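Local coordinates for serine acetyltransferase 1, putative (Entamoeba histolytica, PDB 7BW9), which probably transfers an acetyl group from acetyl-CoA to serine on the route to cysteine, and binds cysteine, at residues Q14-D19 / Q42-P47; I21-T26 / L102-I107; I141-G146 / D165-T170. One frame throughout, in Å; residues are numbered along the deposited sequence.

Contact 1 of 3, residues Q14-D19 / Q42-P47; sequences QSYQSD and QKILFP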
ATOM      1  N   GLN A  14      11.076  26.191  21.693  1.00 26.56           N
ATOM      2  CA  GLN A  14      11.553  25.779  23.008  1.00 32.09           C
ATOM      3  C   GLN A  14      11.615  24.267  23.103  1.00 29.97           C
ATOM      4  O   GLN A  14      12.551  23.710  23.686  1.00 27.88           O
ATOM      5  CB  GLN A  14      10.651  26.336  24.107  1.00 32.21           C
ATOM      6  CG  GLN A  14      10.712  27.839  24.257  1.00 46.06           C
ATOM      7  CD  GLN A  14       9.631  28.352  25.178  1.00 50.71           C
ATOM      8  OE1 GLN A  14       9.101  27.598  26.003  1.00 55.60           O
ATOM      9  NE2 GLN A  14       9.276  29.630  25.032  1.00 42.17           N
ATOM     10  N   SER A  15      10.627  23.586  22.512  1.00 34.32           N
ATOM     11  CA  SER A  15      10.634  22.125  22.501  1.00 29.74           C
ATOM     12  C   SER A  15      11.854  21.587  21.769  1.00 25.15           C
ATOM     13  O   SER A  15      12.500  20.646  22.243  1.00 25.75           O
ATOM     14  CB  SER A  15       9.346  21.598  21.866  1.00 28.76           C
ATOM     15  OG  SER A  15       9.389  20.191  21.720  1.00 31.59           O
ATOM     16  N   TYR A  16      12.195  22.171  20.611  1.00 24.15           N
ATOM     17  CA  TYR A  16      13.371  21.691  19.886  1.00 29.03           C
ATOM     18  C   TYR A  16      14.600  21.732  20.780  1.00 33.22           C
ATOM     19  O   TYR A  16      15.404  20.791  20.792  1.00 29.64           O
ATOM     20  CB  TYR A  16      13.641  22.523  18.624  1.00 23.39           C
ATOM     21  CG  TYR A  16      12.524  22.615  17.611  1.00 25.41           C
ATOM     22  CD1 TYR A  16      11.515  21.643  17.515  1.00 23.39           C
ATOM     23  CD2 TYR A  16      12.487  23.681  16.732  1.00 21.27           C
ATOM     24  CE1 TYR A  16      10.494  21.774  16.565  1.00 21.61           C
ATOM     25  CE2 TYR A  16      11.498  23.818  15.802  1.00 21.95           C
ATOM     26  CZ  TYR A  16      10.507  22.876  15.704  1.00 23.04           C
ATOM     27  OH  TYR A  16       9.550  23.085  14.732  1.00 21.90           O
ATOM     28  N   GLN A  17      14.752  22.814  21.550  1.00 36.99           N
ATOM     29  CA  GLN A  17      15.982  23.026  22.302  1.00 36.45           C
ATOM     30  C   GLN A  17      16.092  22.091  23.500  1.00 34.91           C
ATOM     31  O   GLN A  17      17.195  21.635  23.818  1.00 42.30           O
ATOM     32  CB  GLN A  17      16.079  24.492  22.720  1.00 42.68           C
ATOM     33  CG  GLN A  17      16.018  25.428  21.510  1.00 54.26           C
ATOM     34  CD  GLN A  17      16.231  26.891  21.857  1.00 63.33           C
ATOM     35  OE1 GLN A  17      15.590  27.434  22.762  1.00 57.03           O
ATOM     36  NE2 GLN A  17      17.127  27.542  21.122  1.00 58.54           N
ATOM     37  N   SER A  18      14.975  21.753  24.139  1.00 34.44           N
ATOM     38  CA  SER A  18      15.010  20.796  25.239  1.00 36.16           C
ATOM     39  C   SER A  18      15.129  19.350  24.777  1.00 33.75           C
ATOM     40  O   SER A  18      15.160  18.455  25.621  1.00 39.87           O
ATOM     41  CB  SER A  18      13.763  20.943  26.107  1.00 35.48           C
ATOM     42  OG  SER A  18      12.598  20.857  25.317  1.00 40.56           O
ATOM     43  N   ASP A  19      15.195  19.099  23.474  1.00 36.10           N
ATOM     44  CA  ASP A  19      15.274  17.730  22.990  1.00 33.36           C
ATOM     45  C   ASP A  19      16.524  17.043  23.512  1.00 39.54           C
ATOM     46  O   ASP A  19      17.581  17.660  23.646  1.00 38.32           O
ATOM     47  CB  ASP A  19      15.296  17.698  21.464  1.00 36.49           C
ATOM     48  CG  ASP A  19      13.920  17.733  20.860  1.00 31.46           C
ATOM     49  OD1 ASP A  19      12.926  17.564  21.600  1.00 36.29           O
ATOM     50  OD2 ASP A  19      13.840  17.929  19.638  1.00 33.47           O
ATOM     51  N   GLN A  42       6.188  16.780   9.252  1.00 13.34           N
ATOM     52  CA  GLN A  42       7.546  16.283   9.442  1.00 15.39           C
ATOM     53  C   GLN A  42       8.513  17.420   9.726  1.00 17.00           C
ATOM     54  O   GLN A  42       9.325  17.341  10.657  1.00 18.73           O
ATOM     55  CB  GLN A  42       8.004  15.507   8.205  1.00 15.14           C
ATOM     56  CG  GLN A  42       7.391  14.099   8.079  1.00 17.83           C
ATOM     57  CD  GLN A  42       7.711  13.461   6.739  1.00 21.18           C
ATOM     58  OE1 GLN A  42       7.909  14.159   5.728  1.00 18.19           O
ATOM     59  NE2 GLN A  42       7.785  12.140   6.720  1.00 18.41           N
ATOM     60  N   LYS A  43       8.456  18.485   8.906  1.00 16.12           N
ATOM     61  CA  LYS A  43       9.333  19.635   9.100  1.00 16.99           C
ATOM     62  C   LYS A  43       9.012  20.356  10.404  1.00 18.39           C
ATOM     63  O   LYS A  43       9.918  20.861  11.079  1.00 21.83           O
ATOM     64  CB  LYS A  43       9.213  20.605   7.919  1.00 15.08           C
ATOM     65  CG  LYS A  43       9.572  20.008   6.571  1.00 17.19           C
ATOM     66  CD  LYS A  43       9.503  21.048   5.449  1.00 25.83           C
ATOM     67  CE  LYS A  43       9.861  20.424   4.103  1.00 28.10           C
ATOM     68  NZ  LYS A  43      10.235  21.438   3.072  1.00 42.09           N
ATOM     69  N   ILE A  44       7.732  20.426  10.773  1.00 13.30           N
ATOM     70  CA  ILE A  44       7.380  21.089  12.029  1.00 21.69           C
ATOM     71  C   ILE A  44       7.896  20.294  13.228  1.00 23.64           C
ATOM     72  O   ILE A  44       8.440  20.866  14.180  1.00 24.07           O
ATOM     73  CB  ILE A  44       5.861  21.309  12.125  1.00 21.72           C
ATOM     74  CG1 ILE A  44       5.399  22.361  11.108  1.00 19.67           C
ATOM     75  CG2 ILE A  44       5.493  21.736  13.536  1.00 23.67           C
ATOM     76  CD1 ILE A  44       3.911  22.288  10.771  1.00 22.17           C
ATOM     77  N   LEU A  45       7.744  18.967  13.210  1.00 17.54           N
ATOM     78  CA  LEU A  45       8.099  18.206  14.409  1.00 18.93           C
ATOM     79  C   LEU A  45       9.595  17.914  14.513  1.00 20.09           C
ATOM     80  O   LEU A  45      10.117  17.784  15.625  1.00 24.91           O
ATOM     81  CB  LEU A  45       7.330  16.890  14.452  1.00 21.53           C
ATOM     82  CG  LEU A  45       5.805  16.964  14.485  1.00 17.96           C
ATOM     83  CD1 LEU A  45       5.272  15.564  14.330  1.00 24.86           C
ATOM     84  CD2 LEU A  45       5.320  17.584  15.771  1.00 18.42           C
ATOM     85  N   PHE A  46      10.304  17.776  13.399  1.00 15.85           N
ATOM     86  CA  PHE A  46      11.730  17.455  13.426  1.00 17.74           C
ATOM     87  C   PHE A  46      12.465  18.199  12.328  1.00 20.02           C
ATOM     88  O   PHE A  46      12.951  17.594  11.368  1.00 17.71           O
ATOM     89  CB  PHE A  46      11.948  15.953  13.284  1.00 22.44           C
ATOM     90  CG  PHE A  46      11.308  15.168  14.348  1.00 22.14           C
ATOM     91  CD1 PHE A  46      11.895  15.080  15.597  1.00 19.22           C
ATOM     92  CD2 PHE A  46      10.106  14.515  14.113  1.00 17.58           C
ATOM     93  CE1 PHE A  46      11.301  14.343  16.600  1.00 17.97           C
ATOM     94  CE2 PHE A  46       9.500  13.780  15.115  1.00 19.22           C
ATOM     95  CZ  PHE A  46      10.100  13.700  16.364  1.00 24.19           C
ATOM     96  N   PRO A  47      12.588  19.524  12.453  1.00 22.02           N
ATOM     97  CA  PRO A  47      13.308  20.282  11.416  1.00 21.22           C
ATOM     98  C   PRO A  47      14.677  19.713  11.086  1.00 23.18           C
ATOM     99  O   PRO A  47      15.065  19.698   9.911  1.00 25.76           O
ATOM    100  CB  PRO A  47      13.399  21.696  12.012  1.00 19.86           C
ATOM    101  CG  PRO A  47      12.943  21.569  13.464  1.00 23.22           C
ATOM    102  CD  PRO A  47      12.001  20.407  13.474  1.00 18.18           C
TER
HETATM  103  O   HOH W   1       9.872  23.402  11.835  1.00 29.06           O

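Contact 2 of 3, residues I21-T26 / L102-I107; sequences IAFKST and LVKQDI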
ATOM      1  N   ILE A  21      19.782  14.904  22.992  1.00 40.06           N
ATOM      2  CA  ILE A  21      20.785  14.956  21.932  1.00 45.05           C
ATOM      3  C   ILE A  21      20.481  13.962  20.823  1.00 42.36           C
ATOM      4  O   ILE A  21      20.825  14.192  19.657  1.00 38.93           O
ATOM      5  CB  ILE A  21      22.185  14.705  22.535  1.00 50.11           C
ATOM      6  CG1 ILE A  21      22.334  15.409  23.884  1.00 46.15           C
ATOM      7  CG2 ILE A  21      23.276  15.160  21.587  1.00 50.14           C
ATOM      8  CD1 ILE A  21      21.888  14.574  25.088  1.00 46.68           C
ATOM      9  N   ALA A  22      19.845  12.837  21.163  1.00 40.96           N
ATOM     10  CA  ALA A  22      19.600  11.795  20.173  1.00 34.09           C
ATOM     11  C   ALA A  22      18.659  12.267  19.075  1.00 29.96           C
ATOM     12  O   ALA A  22      18.694  11.736  17.961  1.00 36.94           O
ATOM     13  CB  ALA A  22      19.032  10.545  20.854  1.00 40.89           C
ATOM     14  N   PHE A  23      17.809  13.251  19.368  1.00 30.64           N
ATOM     15  CA  PHE A  23      16.854  13.779  18.404  1.00 35.44           C
ATOM     16  C   PHE A  23      17.415  14.900  17.551  1.00 41.36           C
ATOM     17  O   PHE A  23      16.706  15.399  16.672  1.00 46.19           O
ATOM     18  CB  PHE A  23      15.604  14.284  19.121  1.00 33.37           C
ATOM     19  CG  PHE A  23      14.742  13.183  19.641  1.00 34.97           C
ATOM     20  CD1 PHE A  23      13.913  12.476  18.787  1.00 26.74           C
ATOM     21  CD2 PHE A  23      14.780  12.834  20.982  1.00 35.07           C
ATOM     22  CE1 PHE A  23      13.123  11.451  19.268  1.00 21.23           C
ATOM     23  CE2 PHE A  23      13.994  11.811  21.471  1.00 26.78           C
ATOM     24  CZ  PHE A  23      13.160  11.119  20.610  1.00 31.67           C
ATOM     25  N   LYS A  24      18.652  15.316  17.792  1.00 45.21           N
ATOM     26  CA  LYS A  24      19.239  16.447  17.092  1.00 35.82           C
ATOM     27  C   LYS A  24      20.250  15.950  16.078  1.00 41.17           C
ATOM     28  O   LYS A  24      20.794  14.848  16.202  1.00 51.89           O
ATOM     29  CB  LYS A  24      19.896  17.414  18.078  1.00 42.30           C
ATOM     30  CG  LYS A  24      18.936  17.885  19.155  1.00 38.60           C
ATOM     31  CD  LYS A  24      19.635  18.665  20.247  1.00 38.18           C
ATOM     32  CE  LYS A  24      18.878  19.941  20.554  1.00 41.79           C
ATOM     33  NZ  LYS A  24      19.255  20.542  21.869  1.00 50.20           N
ATOM     34  N   SER A  25      20.479  16.763  15.057  1.00 43.28           N
ATOM     35  CA  SER A  25      21.409  16.380  14.012  1.00 42.15           C
ATOM     36  C   SER A  25      21.835  17.643  13.277  1.00 46.65           C
ATOM     37  O   SER A  25      21.012  18.521  12.997  1.00 44.76           O
ATOM     38  CB  SER A  25      20.776  15.356  13.064  1.00 40.50           C
ATOM     39  OG  SER A  25      21.364  15.371  11.776  1.00 36.31           O
ATOM     40  N   THR A  26      23.129  17.737  13.001  1.00 39.73           N
ATOM     41  CA  THR A  26      23.710  18.878  12.318  1.00 42.99           C
ATOM     42  C   THR A  26      23.806  18.661  10.824  1.00 44.08           C
ATOM     43  O   THR A  26      24.407  19.481  10.129  1.00 49.63           O
ATOM     44  CB  THR A  26      25.099  19.163  12.880  1.00 45.21           C
ATOM     45  OG1 THR A  26      25.952  18.042  12.610  1.00 43.42           O
ATOM     46  CG2 THR A  26      25.029  19.385  14.388  1.00 40.16           C
ATOM     47  N   LEU A 102       4.560  13.141  22.223  1.00 19.20           N
ATOM     48  CA  LEU A 102       4.029  11.796  21.984  1.00 20.91           C
ATOM     49  C   LEU A 102       4.729  11.109  20.811  1.00 21.90           C
ATOM     50  O   LEU A 102       5.075   9.920  20.892  1.00 18.28           O
ATOM     51  CB  LEU A 102       2.516  11.868  21.743  1.00 23.10           C
ATOM     52  CG  LEU A 102       1.624  12.095  22.976  1.00 22.64           C
ATOM     53  CD1 LEU A 102       0.167  12.282  22.574  1.00 21.62           C
ATOM     54  CD2 LEU A 102       1.758  10.966  24.000  1.00 19.61           C
ATOM     55  N   VAL A 103       4.950  11.837  19.713  1.00 15.80           N
ATOM     56  CA  VAL A 103       5.633  11.252  18.564  1.00 17.09           C
ATOM     57  C   VAL A 103       7.052  10.842  18.944  1.00 17.18           C
ATOM     58  O   VAL A 103       7.532   9.764  18.556  1.00 16.56           O
ATOM     59  CB  VAL A 103       5.606  12.239  17.379  1.00 20.51           C
ATOM     60  CG1 VAL A 103       6.573  11.805  16.291  1.00 14.97           C
ATOM     61  CG2 VAL A 103       4.168  12.357  16.828  1.00 18.95           C
ATOM     62  N   LYS A 104       7.729  11.672  19.748  1.00 15.01           N
ATOM     63  CA  LYS A 104       9.065  11.323  20.227  1.00 19.65           C
ATOM     64  C   LYS A 104       9.054   9.999  20.980  1.00 17.19           C
ATOM     65  O   LYS A 104       9.975   9.186  20.841  1.00 13.21           O
ATOM     66  CB  LYS A 104       9.615  12.426  21.134  1.00 21.49           C
ATOM     67  CG  LYS A 104       9.993  13.718  20.426  1.00 24.13           C
ATOM     68  CD  LYS A 104      10.279  14.811  21.464  1.00 25.29           C
ATOM     69  CE  LYS A 104      11.624  14.597  22.134  1.00 28.29           C
ATOM     70  NZ  LYS A 104      11.870  15.613  23.200  1.00 32.55           N
ATOM     71  N   GLN A 105       8.019   9.763  21.784  1.00 12.82           N
ATOM     72  CA  GLN A 105       7.943   8.493  22.495  1.00 16.71           C
ATOM     73  C   GLN A 105       7.616   7.337  21.562  1.00 14.66           C
ATOM     74  O   GLN A 105       8.134   6.235  21.761  1.00 15.39           O
ATOM     75  CB  GLN A 105       6.941   8.597  23.633  1.00 17.61           C
ATOM     76  CG  GLN A 105       7.354   9.665  24.647  1.00 18.14           C
ATOM     77  CD  GLN A 105       6.332   9.813  25.751  1.00 27.65           C
ATOM     78  OE1 GLN A 105       6.672   9.815  26.934  1.00 29.94           O
ATOM     79  NE2 GLN A 105       5.069   9.912  25.370  1.00 24.46           N
ATOM     80  N   ASP A 106       6.805   7.571  20.514  1.00 16.90           N
ATOM     81  CA  ASP A 106       6.630   6.537  19.493  1.00 19.71           C
ATOM     82  C   ASP A 106       7.970   6.174  18.851  1.00 15.36           C
ATOM     83  O   ASP A 106       8.260   4.993  18.617  1.00 15.61           O
ATOM     84  CB  ASP A 106       5.625   6.991  18.425  1.00 17.85           C
ATOM     85  CG  ASP A 106       4.203   7.215  18.982  1.00 26.15           C
ATOM     86  OD1 ASP A 106       3.779   6.519  19.951  1.00 24.19           O
ATOM     87  OD2 ASP A 106       3.497   8.099  18.437  1.00 23.19           O
ATOM     88  N   ILE A 107       8.808   7.180  18.580  1.00 20.33           N
ATOM     89  CA  ILE A 107      10.132   6.930  18.007  1.00 16.31           C
ATOM     90  C   ILE A 107      10.984   6.107  18.961  1.00 15.95           C
ATOM     91  O   ILE A 107      11.675   5.167  18.547  1.00 18.45           O
ATOM     92  CB  ILE A 107      10.811   8.265  17.654  1.00 15.82           C
ATOM     93  CG1 ILE A 107      10.140   8.888  16.429  1.00 14.47           C
ATOM     94  CG2 ILE A 107      12.321   8.083  17.473  1.00 16.00           C
ATOM     95  CD1 ILE A 107      10.238  10.391  16.430  1.00 15.97           C
TER

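Contact 3 of 3, residues I141-G146 / D165-T170; sequences ILYMNG and DIHPGT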
ATOM      1  N   ILE A 141      -7.181  14.893  17.114  1.00 18.48           N
ATOM      2  CA  ILE A 141      -7.634  16.124  17.757  1.00 21.98           C
ATOM      3  C   ILE A 141      -8.700  16.799  16.910  1.00 22.26           C
ATOM      4  O   ILE A 141      -9.676  17.346  17.433  1.00 19.06           O
ATOM      5  CB  ILE A 141      -6.443  17.056  18.027  1.00 21.19           C
ATOM      6  CG1 ILE A 141      -5.556  16.421  19.096  1.00 19.36           C
ATOM      7  CG2 ILE A 141      -6.931  18.452  18.485  1.00 20.92           C
ATOM      8  CD1 ILE A 141      -4.241  17.003  19.168  1.00 25.17           C
ATOM      9  N   LEU A 142      -8.544  16.750  15.590  1.00 22.95           N
ATOM     10  CA  LEU A 142      -9.566  17.308  14.720  1.00 22.01           C
ATOM     11  C   LEU A 142     -10.879  16.563  14.907  1.00 24.67           C
ATOM     12  O   LEU A 142     -11.937  17.176  15.095  1.00 19.92           O
ATOM     13  CB  LEU A 142      -9.094  17.252  13.268  1.00 18.53           C
ATOM     14  CG  LEU A 142      -7.753  17.952  13.031  1.00 20.74           C
ATOM     15  CD1 LEU A 142      -7.301  17.775  11.586  1.00 14.23           C
ATOM     16  CD2 LEU A 142      -7.868  19.437  13.396  1.00 17.44           C
ATOM     17  N   TYR A 143     -10.810  15.229  14.912  1.00 21.14           N
ATOM     18  CA  TYR A 143     -12.014  14.411  15.027  1.00 20.99           C
ATOM     19  C   TYR A 143     -12.721  14.659  16.354  1.00 23.97           C
ATOM     20  O   TYR A 143     -13.946  14.823  16.391  1.00 24.15           O
ATOM     21  CB  TYR A 143     -11.641  12.936  14.851  1.00 16.51           C
ATOM     22  CG  TYR A 143     -12.725  11.926  15.178  1.00 21.84           C
ATOM     23  CD1 TYR A 143     -12.966  11.541  16.495  1.00 18.45           C
ATOM     24  CD2 TYR A 143     -13.468  11.313  14.164  1.00 20.90           C
ATOM     25  CE1 TYR A 143     -13.942  10.609  16.810  1.00 23.87           C
ATOM     26  CE2 TYR A 143     -14.447  10.363  14.465  1.00 19.96           C
ATOM     27  CZ  TYR A 143     -14.673  10.014  15.790  1.00 23.19           C
ATOM     28  OH  TYR A 143     -15.629   9.078  16.117  1.00 29.44           O
ATOM     29  N   MET A 144     -11.957  14.710  17.454  1.00 22.22           N
ATOM     30  CA  MET A 144     -12.533  14.900  18.786  1.00 22.53           C
ATOM     31  C   MET A 144     -13.191  16.266  18.952  1.00 29.41           C
ATOM     32  O   MET A 144     -14.076  16.420  19.800  1.00 24.00           O
ATOM     33  CB  MET A 144     -11.455  14.726  19.861  1.00 19.60           C
ATOM     34  CG  MET A 144     -10.985  13.292  20.074  1.00 25.83           C
ATOM     35  SD  MET A 144     -12.319  12.121  20.420  1.00 39.62           S
ATOM     36  CE  MET A 144     -13.083  12.936  21.834  1.00 38.40           C
ATOM     37  N   ASN A 145     -12.791  17.265  18.169  1.00 22.95           N
ATOM     38  CA  ASN A 145     -13.440  18.561  18.233  1.00 23.74           C
ATOM     39  C   ASN A 145     -14.491  18.748  17.151  1.00 24.96           C
ATOM     40  O   ASN A 145     -14.960  19.869  16.944  1.00 31.91           O
ATOM     41  CB  ASN A 145     -12.397  19.666  18.187  1.00 22.28           C
ATOM     42  CG  ASN A 145     -11.589  19.737  19.468  1.00 25.93           C
ATOM     43  OD1 ASN A 145     -11.896  20.523  20.357  1.00 34.88           O
ATOM     44  ND2 ASN A 145     -10.554  18.909  19.569  1.00 23.47           N
ATOM     45  N   GLY A 146     -14.891  17.674  16.478  1.00 26.29           N
ATOM     46  CA  GLY A 146     -16.131  17.646  15.723  1.00 23.33           C
ATOM     47  C   GLY A 146     -15.987  17.478  14.232  1.00 28.71           C
ATOM     48  O   GLY A 146     -17.013  17.341  13.549  1.00 33.77           O
ATOM     49  N   ASP A 165      -3.974   1.643   7.919  1.00 12.26           N
ATOM     50  CA  ASP A 165      -5.326   2.196   7.950  1.00 13.32           C
ATOM     51  C   ASP A 165      -5.737   2.382   9.402  1.00 21.82           C
ATOM     52  O   ASP A 165      -6.143   1.416  10.059  1.00 16.69           O
ATOM     53  CB  ASP A 165      -6.288   1.275   7.210  1.00 12.56           C
ATOM     54  CG  ASP A 165      -7.638   1.909   6.954  1.00 24.53           C
ATOM     55  OD1 ASP A 165      -7.949   2.949   7.571  1.00 31.28           O
ATOM     56  OD2 ASP A 165      -8.393   1.364   6.118  1.00 26.87           O
ATOM     57  N   ILE A 166      -5.654   3.618   9.903  1.00 14.44           N
ATOM     58  CA  ILE A 166      -6.057   3.933  11.271  1.00 12.97           C
ATOM     59  C   ILE A 166      -7.125   5.014  11.238  1.00 16.61           C
ATOM     60  O   ILE A 166      -6.927   6.079  10.630  1.00 12.27           O
ATOM     61  CB  ILE A 166      -4.872   4.398  12.140  1.00 13.66           C
ATOM     62  CG1 ILE A 166      -3.765   3.357  12.158  1.00 16.11           C
ATOM     63  CG2 ILE A 166      -5.350   4.718  13.563  1.00  8.99           C
ATOM     64  CD1 ILE A 166      -2.582   3.773  13.012  1.00 18.78           C
ATOM     65  N   HIS A 167      -8.238   4.758  11.916  1.00 10.75           N
ATOM     66  CA  HIS A 167      -9.319   5.727  11.913  1.00 16.71           C
ATOM     67  C   HIS A 167      -8.946   6.952  12.754  1.00 12.82           C
ATOM     68  O   HIS A 167      -8.243   6.836  13.759  1.00 13.58           O
ATOM     69  CB  HIS A 167     -10.604   5.096  12.444  1.00 14.93           C
ATOM     70  CG  HIS A 167     -11.837   5.863  12.092  1.00 16.26           C
ATOM     71  ND1 HIS A 167     -12.275   6.943  12.830  1.00 17.29           N
ATOM     72  CD2 HIS A 167     -12.715   5.723  11.069  1.00 16.49           C
ATOM     73  CE1 HIS A 167     -13.366   7.440  12.272  1.00 20.23           C
ATOM     74  NE2 HIS A 167     -13.659   6.713  11.207  1.00 18.45           N
ATOM     75  N   PRO A 168      -9.386   8.148  12.349  1.00 13.51           N
ATOM     76  CA  PRO A 168      -9.108   9.336  13.175  1.00 17.24           C
ATOM     77  C   PRO A 168      -9.710   9.263  14.569  1.00 14.09           C
ATOM     78  O   PRO A 168      -9.190   9.891  15.502  1.00 17.71           O
ATOM     79  CB  PRO A 168      -9.709  10.493  12.353  1.00 13.37           C
ATOM     80  CG  PRO A 168     -10.721   9.832  11.444  1.00 17.69           C
ATOM     81  CD  PRO A 168     -10.143   8.480  11.128  1.00 17.47           C
ATOM     82  N   GLY A 169     -10.791   8.508  14.750  1.00 18.11           N
ATOM     83  CA  GLY A 169     -11.380   8.366  16.071  1.00 18.58           C
ATOM     84  C   GLY A 169     -10.619   7.465  17.016  1.00 19.02           C
ATOM     85  O   GLY A 169     -10.836   7.542  18.227  1.00 17.71           O
ATOM     86  N   THR A 170      -9.722   6.622  16.502  1.00 17.43           N
ATOM     87  CA  THR A 170      -8.981   5.702  17.362  1.00 14.94           C
ATOM     88  C   THR A 170      -8.263   6.452  18.486  1.00 17.32           C
ATOM     89  O   THR A 170      -7.647   7.492  18.257  1.00 14.96           O
ATOM     90  CB  THR A 170      -7.971   4.917  16.524  1.00 14.51           C
ATOM     91  OG1 THR A 170      -8.651   4.268  15.444  1.00 13.51           O
ATOM     92  CG2 THR A 170      -7.266   3.881  17.360  1.00 15.50           C
TER

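Contact 1 of 3, residues Q14-D19 / Q42-P47
One face of the Tyr16 ring is packed by Pro47, while Ile44 O lies at the ring's edge, close to its plane. This is a junction between two helix ends in the helical domain that precedes the left-handed beta-helix of this hexapeptide-repeat enzyme: Tyr16 sits in the last turn of helix 2-17, and Ile44 in the last turn of helix 36-45. Pro47 CG stands 3.7 Å from the Tyr16 ring centroid and 19° off the ring normal, a CH-pi contact displaced toward the rim; Pro47 CD also rests on the ring, 3.6 Å from Tyr16 CZ. With CG anti to the carbonyl carbon (chi1 -57°), the Tyr16 ring is carried to the end of helix 36-45, where Phe46 leaves helical geometry. There the hydroxyl donates to Ile44 O in a short bond, OH to O 2.5 Å, lying in the carbonyl plane on a lone pair. Arg100 of helix 96-113 packs against Tyr16 and donates to Leu45 O, so the neighbouring carbonyl is held as well. The same hydroxyl oxygen also accepts: one water donates to Tyr16 OH at 2.9 Å and to Lys43 O at 2.7 Å.

Contact 2 of 3, residues I21-T26 / L102-I107
Phe23 and Lys104 both set CG anti to their carbonyl carbon (chi1 -73° in Phe23), and Lys104 then bends at its third torsion (chi3 75°), which folds its outer chain across the phenyl ring. Lys104 CE comes to rest over one ring face, 3.9 Å from the Phe23 centroid and 21° off the normal, a CH-pi contact nearer the rim than the centre. The base of the lysine takes part too: Lys104 CB lies 3.8 Å from Phe23 CZ. The ring slants across the aliphatic chain, and Phe23 CZ reaches the helix backbone, 3.7 Å from Lys104 O. One turn further on, Ile107 CG2 approaches Phe23 CE1 obliquely at 3.9 Å. No hydrogen bond crosses; the ammonium end of Lys104 goes instead to a salt bridge with Asp19. The 3-10 turn that presents Phe23 is closed by Lys24 N bonding to Ile21 O at 3.1 Å. The contact thus plugs the loop after helix 2-17 onto helix 96-113. Leu120 of helix 120-126 touches both Phe23 and Ile107, Ile130 of helix 128-144 packs on Ile107, and Ile21 meets Glu313 of the second subunit.

Contact 3 of 3, residues I141-G146 / D165-T170
Tyr143, in the last turn of helix 128-144, packs its side chain against the bend His167-Pro168-Gly169, which follows the first strand of the left-handed beta-helix. Asp165 opens that strand, pairing through its backbone with Val184 and Ile186 of the next coil; its OD2 bonds to His180 of the second subunit, a residue of the cysteine-binding pocket. Ile166 follows, packed on Val132 and Met133. The His167 side chain lies about 6 Å from a bound cysteine and turns its ring edge to the tyrosine: His167 CE1 is 3.8 Å from Tyr143 CE2, with the planes at 89° in an oblique pairing. Its rotation is fixed by Gly169 N, which donates to His167 ND1 at 2.9 Å near the imidazole plane, with a nearly straight N-H...N angle of 165°. Pro168 puts CB 4.0 Å from Tyr143 CB. Gly169, without a side chain, lets the ring settle directly on the backbone: its CA lies over the centre, 3.5 Å from the Tyr143 centroid. Thr170 completes a type I turn, its N bonding to His167 O at 3.1 Å. The Tyr143 hydroxyl hydrogen-bonds to Glu188 OE2. Beyond Tyr143 the helix ends in a Schellman motif with Gly146 at C-prime, and helix 148-162 packs Ser151 on both Tyr143 and Pro168, joining the helical domain to the first beta-helix coil.

Overall arrangement
From the N terminus, helix 2-17 enters contact 1 and the loop behind it enters contact 2; the chain then returns through 42-47 to close contact 1, and only at 102-107 closes contact 2. The two loops therefore cross, and the contacts touch, through the Asp19 salt bridge and through Phe46 packing on Ile107. Contact 1 joins the ends of helices 2-17 and 36-45, and contact 2 ties the loop between them to helix 96-113. Contact 3 follows in series, closing the shortest of the three loops, through helix 148-162, and its centre is about 24 Å from the centre of each of the others. It ties helix 128-144 to the start of the beta-helix. Contacts 2 and 3 lie on opposite sides of the chain's centre, yet both reach the second subunit.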